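Local structure of intracellular protein transport protein USO1 (Saccharomyces cerevisiae S288c, 6LSU) at residues 115-120 and 252-257; 213-218 and 257-262. The protein acts as a membrane-tethering factor required for transport from the endoplasmic reticulum to the Golgi, this chain comprising its globular head region built of armadillo repeats. All coordinates share one frame; numbering follows the deposited sequence.

How the contacts relate
Contact 1 (115-120 with 252-257) and contact 2 (213-218 with 257-262) use successive turns of helix 251-264 and meet at Leu257, which belongs to both segments; their centres lie about 11 Å apart. In contact 1 the helix receives a loop, in contact 2 a neighbouring helix. The two touch directly: Tyr117 OH lies 3.6 Å from Met215 SD, and Gly115 CA is 3.4 Å from Ser258 OG, so the loop borders the seam between the helices. Asn114, just before the loop segment, accepts a hydrogen bond from the amide of Asn262. Along the chain the segments alternate. Both contacts are structural packing within the globular head.

Contact 1 (115-120 and 252-257)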
ATOM      1  N   GLY A 115      14.919  -2.255  -1.893  1.00 76.23           N
ATOM      2  CA  GLY A 115      13.845  -1.707  -2.745  1.00 85.39           C
ATOM      3  C   GLY A 115      12.730  -2.709  -2.950  1.00 91.14           C
ATOM      4  O   GLY A 115      12.830  -3.814  -2.377  1.00 91.52           O
ATOM      5  N   LYS A 116      11.708  -2.316  -3.721  1.00 98.06           N
ATOM      6  CA  LYS A 116      10.529  -3.144  -4.107  1.00 97.34           C
ATOM      7  C   LYS A 116      10.597  -3.276  -5.621  1.00 84.94           C
ATOM      8  O   LYS A 116      10.556  -2.243  -6.323  1.00 70.89           O
ATOM      9  CB  LYS A 116       9.192  -2.529  -3.654  1.00106.60           C
ATOM     10  CG  LYS A 116       9.048  -2.268  -2.153  1.00115.54           C
ATOM     11  CD  LYS A 116       9.858  -1.079  -1.648  1.00128.79           C
ATOM     12  CE  LYS A 116      10.152  -1.094  -0.158  1.00134.41           C
ATOM     13  NZ  LYS A 116      11.140  -0.047   0.207  1.00134.88           N
ATOM     14  N   TYR A 117      10.796  -4.500  -6.099  1.00 88.92           N
ATOM     15  CA  TYR A 117      11.119  -4.753  -7.522  1.00 88.51           C
ATOM     16  C   TYR A 117      10.002  -5.608  -8.119  1.00 91.30           C
ATOM     17  O   TYR A 117       9.158  -6.106  -7.363  1.00 96.81           O
ATOM     18  CB  TYR A 117      12.575  -5.228  -7.599  1.00 86.01           C
ATOM     19  CG  TYR A 117      13.522  -4.061  -7.720  1.00 80.20           C
ATOM     20  CD1 TYR A 117      13.886  -3.324  -6.601  1.00 71.62           C
ATOM     21  CD2 TYR A 117      13.965  -3.633  -8.972  1.00 79.53           C
ATOM     22  CE1 TYR A 117      14.703  -2.212  -6.717  1.00 76.22           C
ATOM     23  CE2 TYR A 117      14.794  -2.527  -9.101  1.00 79.99           C
ATOM     24  CZ  TYR A 117      15.160  -1.820  -7.960  1.00 79.33           C
ATOM     25  OH  TYR A 117      15.975  -0.732  -7.962  1.00 86.83           O
ATOM     26  N   PRO A 118       9.898  -5.719  -9.476  1.00 89.22           N
ATOM     27  CA  PRO A 118       8.851  -6.519 -10.111  1.00 91.40           C
ATOM     28  C   PRO A 118       8.991  -7.985  -9.689  1.00102.19           C
ATOM     29  O   PRO A 118       9.772  -8.689 -10.362  1.00 80.78           O
ATOM     30  CB  PRO A 118       9.102  -6.435 -11.628  1.00 90.93           C
ATOM     31  CG  PRO A 118      10.097  -5.313 -11.801  1.00 91.18           C
ATOM     32  CD  PRO A 118      10.839  -5.179 -10.476  1.00 87.67           C
ATOM     33  N   SER A 119       8.269  -8.366  -8.614  1.00125.36           N
ATOM     34  CA  SER A 119       8.355  -9.679  -7.909  1.00140.47           C
ATOM     35  C   SER A 119       8.252 -10.794  -8.947  1.00147.47           C
ATOM     36  O   SER A 119       9.118 -11.671  -9.001  1.00132.85           O
ATOM     37  CB  SER A 119       7.305  -9.844  -6.802  1.00144.26           C
ATOM     38  OG  SER A 119       7.056  -8.624  -6.112  1.00138.78           O
ATOM     39  N   PRO A 120       7.231 -10.756  -9.841  1.00165.57           N
ATOM     40  CA  PRO A 120       7.121 -11.751 -10.908  1.00168.72           C
ATOM     41  C   PRO A 120       8.448 -11.844 -11.685  1.00162.32           C
ATOM     42  O   PRO A 120       8.983 -12.931 -11.804  1.00150.29           O
ATOM     43  CB  PRO A 120       5.954 -11.244 -11.783  1.00171.34           C
ATOM     44  CG  PRO A 120       5.147 -10.334 -10.867  1.00167.81           C
ATOM     45  CD  PRO A 120       6.164  -9.735  -9.917  1.00166.80           C
ATOM     46  N   VAL A 252      16.579   0.705 -14.429  1.00 47.77           N
ATOM     47  CA  VAL A 252      17.321   1.916 -13.977  1.00 53.44           C
ATOM     48  C   VAL A 252      16.322   2.919 -13.380  1.00 55.23           C
ATOM     49  O   VAL A 252      16.617   3.458 -12.298  1.00 59.56           O
ATOM     50  CB  VAL A 252      18.182   2.534 -15.090  1.00 53.03           C
ATOM     51  CG1 VAL A 252      18.867   3.798 -14.610  1.00 57.77           C
ATOM     52  CG2 VAL A 252      19.233   1.546 -15.551  1.00 56.11           C
ATOM     53  N   VAL A 253      15.165   3.115 -14.023  1.00 56.82           N
ATOM     54  CA  VAL A 253      14.077   3.979 -13.475  1.00 55.01           C
ATOM     55  C   VAL A 253      13.542   3.412 -12.165  1.00 49.03           C
ATOM     56  O   VAL A 253      13.317   4.195 -11.262  1.00 49.16           O
ATOM     57  CB  VAL A 253      12.962   4.185 -14.502  1.00 51.97           C
ATOM     58  CG1 VAL A 253      11.775   4.882 -13.898  1.00 53.25           C
ATOM     59  CG2 VAL A 253      13.508   4.962 -15.673  1.00 54.05           C
ATOM     60  N   ASN A 254      13.367   2.097 -12.080  1.00 49.73           N
ATOM     61  CA  ASN A 254      12.937   1.408 -10.832  1.00 47.47           C
ATOM     62  C   ASN A 254      13.968   1.716  -9.731  1.00 44.29           C
ATOM     63  O   ASN A 254      13.574   2.132  -8.611  1.00 39.17           O
ATOM     64  CB  ASN A 254      12.837  -0.095 -11.059  1.00 50.61           C
ATOM     65  CG  ASN A 254      11.885  -0.777 -10.110  1.00 46.02           C
ATOM     66  OD1 ASN A 254      11.409  -1.847 -10.400  1.00 53.64           O
ATOM     67  ND2 ASN A 254      11.578  -0.174  -9.002  1.00 49.53           N
ATOM     68  N   ASP A 255      15.254   1.572 -10.058  1.00 45.52           N
ATOM     69  CA  ASP A 255      16.371   1.919  -9.123  1.00 45.90           C
ATOM     70  C   ASP A 255      16.261   3.407  -8.751  1.00 44.14           C
ATOM     71  O   ASP A 255      16.129   3.704  -7.573  1.00 43.31           O
ATOM     72  CB  ASP A 255      17.731   1.544  -9.697  1.00 47.96           C
ATOM     73  CG  ASP A 255      17.833   0.100 -10.216  1.00 52.83           C
ATOM     74  OD1 ASP A 255      18.591  -0.108 -11.165  1.00 53.56           O
ATOM     75  OD2 ASP A 255      17.165  -0.823  -9.677  1.00 55.33           O
ATOM     76  N   CYS A 256      16.196   4.305  -9.732  1.00 47.69           N
ATOM     77  CA  CYS A 256      16.101   5.763  -9.474  1.00 50.67           C
ATOM     78  C   CYS A 256      14.935   6.031  -8.539  1.00 52.65           C
ATOM     79  O   CYS A 256      15.205   6.642  -7.438  1.00 55.83           O
ATOM     80  CB  CYS A 256      15.939   6.552 -10.761  1.00 52.48           C
ATOM     81  SG  CYS A 256      17.480   6.635 -11.693  1.00 56.95           S
ATOM     82  N   LEU A 257      13.736   5.524  -8.877  1.00 49.63           N
ATOM     83  CA  LEU A 257      12.542   5.735  -8.016  1.00 51.38           C
ATOM     84  C   LEU A 257      12.791   5.108  -6.629  1.00 50.66           C
ATOM     85  O   LEU A 257      12.465   5.725  -5.618  1.00 54.75           O
ATOM     86  CB  LEU A 257      11.283   5.190  -8.710  1.00 50.26           C
ATOM     87  CG  LEU A 257      10.923   5.878 -10.028  1.00 49.62           C
ATOM     88  CD1 LEU A 257      10.059   4.977 -10.883  1.00 47.44           C
ATOM     89  CD2 LEU A 257      10.257   7.212  -9.768  1.00 50.22           C
TER
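Tyr117, in an irregular loop that is extended around it, comes nearest to Asn254 on helix 251-264, with their CA atoms 7.2 Å apart and no backbone hydrogen bond joining the segments. The main interaction is a stack of flat groups: the Asn254 amide lies over one face of the Tyr117 ring, the two planes only 21° apart and the two side chains reaching past one another from opposite sides. The amide sits near the rim, with Asn254 CG 3.5 Å from Tyr117 CE2. Because CG of Asn254 is turned anti to the backbone N (chi1 -155°), the amide leaves the helix toward the loop and reaches beneath the ring. Its OD1 is 3.4 Å from Pro118 CD, so the proline ring packs against the oxygen end of the same amide. The nitrogen end turns toward the loop backbone, with Asn254 ND2 3.5 Å from Lys116 O. The amide oxygen also accepts a hydrogen bond from Gln302 on helix 301-317, which helps hold the amide's rotation. One residue on, Asp255 approaches the phenol at its edge, coming in across the ring's long axis; the modelled separation from the hydroxyl is implausibly short, so the detail there is doubtful. The carboxylate is tied elsewhere by a salt bridge to Arg111. Here a loop packs on a helix of the armadillo solenoid: the connection between helices 103-112 and 132-143 lays an aromatic residue onto a helix of ARM 4.

Contact 2 (213-218 and 257-262); sequences LLMAVV and LSLINN
Leu214 starts the contact by meeting Leu259 across the seam between helices 204-218 and 251-264, its CB 3.8 Å from Leu259 CD2. The two short segments run nearly parallel, at 18°, with axes 9.3 Å apart. Leu259 extends its isobutyl group across the gap because CG is anti to its backbone N (chi1 172°); CD1 then rests on the main chain of the facing helix, 3.8 Å from Met215 N, where Leu214 and Met215 join. Met215 follows. Its CG lies 3.7 Å from Leu259 CB, the side chains meeting at a slant; SD comes 4.1 Å from Ser258 CB, and the bend at chi3 (57°) keeps the terminal CE beside the same carbon, at 4.2 Å. The carbonyl of Met215 also faces Asn262, whose ND2 is hydrogen-bonded to the backbone oxygen of Asn114, so that polar end is satisfied in the adjoining loop. Val218 completes the interface at the last turn of its helix. Its CG2 branch serves two partners, resting 3.7 Å from Asn262 CB and 3.9 Å from Leu259 CD1, both side chains standing roughly perpendicular to it. Leu259 thus touches Leu214, Met215 and Val218 in turn, and all six touching residues are buried. Helix 204-218 belongs to ARM 3 and helix 251-264 to ARM 4, side by side in the solenoid. Helix 233-244 meets Leu259 through Ile233 and Leu237, helix 160-174 packs on Leu213 and Ala216, and helix 301-317 flanks Leu257 and Ile260.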
ATOM      1  N   LEU A 213      24.339   1.313  -5.314  1.00 62.37           N
ATOM      2  CA  LEU A 213      25.212   1.411  -4.112  1.00 57.62           C
ATOM      3  C   LEU A 213      24.588   2.521  -3.262  1.00 56.94           C
ATOM      4  O   LEU A 213      24.454   2.389  -2.004  1.00 50.80           O
ATOM      5  CB  LEU A 213      26.665   1.678  -4.523  1.00 55.91           C
ATOM      6  CG  LEU A 213      27.640   1.992  -3.384  1.00 58.46           C
ATOM      7  CD1 LEU A 213      27.736   0.836  -2.417  1.00 57.65           C
ATOM      8  CD2 LEU A 213      29.049   2.350  -3.883  1.00 59.13           C
ATOM      9  N   LEU A 214      24.129   3.577  -3.927  1.00 52.09           N
ATOM     10  CA  LEU A 214      23.472   4.658  -3.166  1.00 55.78           C
ATOM     11  C   LEU A 214      22.236   4.093  -2.451  1.00 61.57           C
ATOM     12  O   LEU A 214      22.019   4.441  -1.286  1.00 60.29           O
ATOM     13  CB  LEU A 214      23.155   5.777  -4.148  1.00 57.66           C
ATOM     14  CG  LEU A 214      24.349   6.672  -4.447  1.00 61.35           C
ATOM     15  CD1 LEU A 214      24.113   7.487  -5.703  1.00 65.84           C
ATOM     16  CD2 LEU A 214      24.621   7.593  -3.258  1.00 64.14           C
ATOM     17  N   MET A 215      21.446   3.234  -3.117  1.00 62.13           N
ATOM     18  CA  MET A 215      20.275   2.613  -2.461  1.00 61.71           C
ATOM     19  C   MET A 215      20.727   1.909  -1.177  1.00 58.80           C
ATOM     20  O   MET A 215      20.041   2.088  -0.153  1.00 60.77           O
ATOM     21  CB  MET A 215      19.600   1.575  -3.356  1.00 70.64           C
ATOM     22  CG  MET A 215      18.652   2.151  -4.388  1.00 73.68           C
ATOM     23  SD  MET A 215      18.172   0.866  -5.570  1.00 74.06           S
ATOM     24  CE  MET A 215      17.513  -0.273  -4.354  1.00 76.57           C
ATOM     25  N   ALA A 216      21.775   1.100  -1.245  1.00 55.14           N
ATOM     26  CA  ALA A 216      22.337   0.284  -0.145  1.00 56.65           C
ATOM     27  C   ALA A 216      22.779   1.164   0.995  1.00 58.61           C
ATOM     28  O   ALA A 216      22.547   0.817   2.123  1.00 76.15           O
ATOM     29  CB  ALA A 216      23.527  -0.498  -0.618  1.00 59.31           C
ATOM     30  N   VAL A 217      23.412   2.272   0.694  1.00 62.82           N
ATOM     31  CA  VAL A 217      24.105   3.078   1.721  1.00 67.24           C
ATOM     32  C   VAL A 217      23.066   3.945   2.475  1.00 68.32           C
ATOM     33  O   VAL A 217      23.152   4.001   3.749  1.00 64.04           O
ATOM     34  CB  VAL A 217      25.255   3.873   1.079  1.00 62.96           C
ATOM     35  CG1 VAL A 217      25.663   5.038   1.930  1.00 67.90           C
ATOM     36  CG2 VAL A 217      26.444   2.967   0.835  1.00 68.27           C
ATOM     37  N   VAL A 218      22.127   4.587   1.762  1.00 61.92           N
ATOM     38  CA  VAL A 218      21.099   5.477   2.392  1.00 66.58           C
ATOM     39  C   VAL A 218      20.029   4.648   3.123  1.00 67.78           C
ATOM     40  O   VAL A 218      19.394   5.205   3.984  1.00 67.04           O
ATOM     41  CB  VAL A 218      20.384   6.423   1.405  1.00 71.96           C
ATOM     42  CG1 VAL A 218      21.322   7.114   0.439  1.00 70.79           C
ATOM     43  CG2 VAL A 218      19.298   5.712   0.628  1.00 77.16           C
ATOM     44  N   LEU A 257      13.736   5.524  -8.877  1.00 49.63           N
ATOM     45  CA  LEU A 257      12.542   5.735  -8.016  1.00 51.38           C
ATOM     46  C   LEU A 257      12.791   5.108  -6.629  1.00 50.66           C
ATOM     47  O   LEU A 257      12.465   5.725  -5.618  1.00 54.75           O
ATOM     48  CB  LEU A 257      11.283   5.190  -8.710  1.00 50.26           C
ATOM     49  CG  LEU A 257      10.923   5.878 -10.028  1.00 49.62           C
ATOM     50  CD1 LEU A 257      10.059   4.977 -10.883  1.00 47.44           C
ATOM     51  CD2 LEU A 257      10.257   7.212  -9.768  1.00 50.22           C
ATOM     52  N   SER A 258      13.357   3.914  -6.596  1.00 54.53           N
ATOM     53  CA  SER A 258      13.583   3.130  -5.359  1.00 55.39           C
ATOM     54  C   SER A 258      14.530   3.929  -4.452  1.00 59.05           C
ATOM     55  O   SER A 258      14.340   3.969  -3.211  1.00 52.76           O
ATOM     56  CB  SER A 258      14.150   1.805  -5.696  1.00 55.03           C
ATOM     57  OG  SER A 258      13.492   0.810  -4.953  1.00 66.91           O
ATOM     58  N   LEU A 259      15.541   4.554  -5.064  1.00 55.39           N
ATOM     59  CA  LEU A 259      16.500   5.395  -4.319  1.00 55.71           C
ATOM     60  C   LEU A 259      15.783   6.671  -3.837  1.00 55.49           C
ATOM     61  O   LEU A 259      15.883   7.000  -2.628  1.00 48.94           O
ATOM     62  CB  LEU A 259      17.735   5.686  -5.189  1.00 52.78           C
ATOM     63  CG  LEU A 259      18.698   6.696  -4.588  1.00 53.26           C
ATOM     64  CD1 LEU A 259      19.156   6.223  -3.211  1.00 53.78           C
ATOM     65  CD2 LEU A 259      19.866   6.961  -5.524  1.00 52.26           C
ATOM     66  N   ILE A 260      15.013   7.348  -4.692  1.00 55.73           N
ATOM     67  CA  ILE A 260      14.204   8.506  -4.210  1.00 52.05           C
ATOM     68  C   ILE A 260      13.366   8.056  -3.018  1.00 53.28           C
ATOM     69  O   ILE A 260      13.217   8.853  -2.075  1.00 62.51           O
ATOM     70  CB  ILE A 260      13.330   9.107  -5.317  1.00 50.41           C
ATOM     71  CG1 ILE A 260      14.135   9.616  -6.493  1.00 51.84           C
ATOM     72  CG2 ILE A 260      12.469  10.234  -4.740  1.00 52.11           C
ATOM     73  CD1 ILE A 260      13.261  10.360  -7.530  1.00 54.91           C
ATOM     74  N   ASN A 261      12.829   6.845  -3.059  1.00 51.91           N
ATOM     75  CA  ASN A 261      11.957   6.336  -1.985  1.00 56.61           C
ATOM     76  C   ASN A 261      12.778   6.218  -0.704  1.00 57.93           C
ATOM     77  O   ASN A 261      12.303   6.710   0.314  1.00 66.55           O
ATOM     78  CB  ASN A 261      11.273   5.025  -2.411  1.00 59.66           C
ATOM     79  CG  ASN A 261      10.295   4.522  -1.377  1.00 60.07           C
ATOM     80  OD1 ASN A 261      10.713   4.119  -0.283  1.00 66.46           O
ATOM     81  ND2 ASN A 261       9.018   4.572  -1.713  1.00 61.78           N
ATOM     82  N   ASN A 262      13.940   5.580  -0.746  1.00 59.64           N
ATOM     83  CA  ASN A 262      14.775   5.313   0.452  1.00 62.71           C
ATOM     84  C   ASN A 262      15.314   6.635   1.029  1.00 71.28           C
ATOM     85  O   ASN A 262      15.533   6.689   2.265  1.00 64.22           O
ATOM     86  CB  ASN A 262      15.935   4.368   0.141  1.00 67.17           C
ATOM     87  CG  ASN A 262      15.523   2.927  -0.075  1.00 65.33           C
ATOM     88  OD1 ASN A 262      14.529   2.451   0.466  1.00 79.56           O
ATOM     89  ND2 ASN A 262      16.308   2.205  -0.840  1.00 66.51           N
TER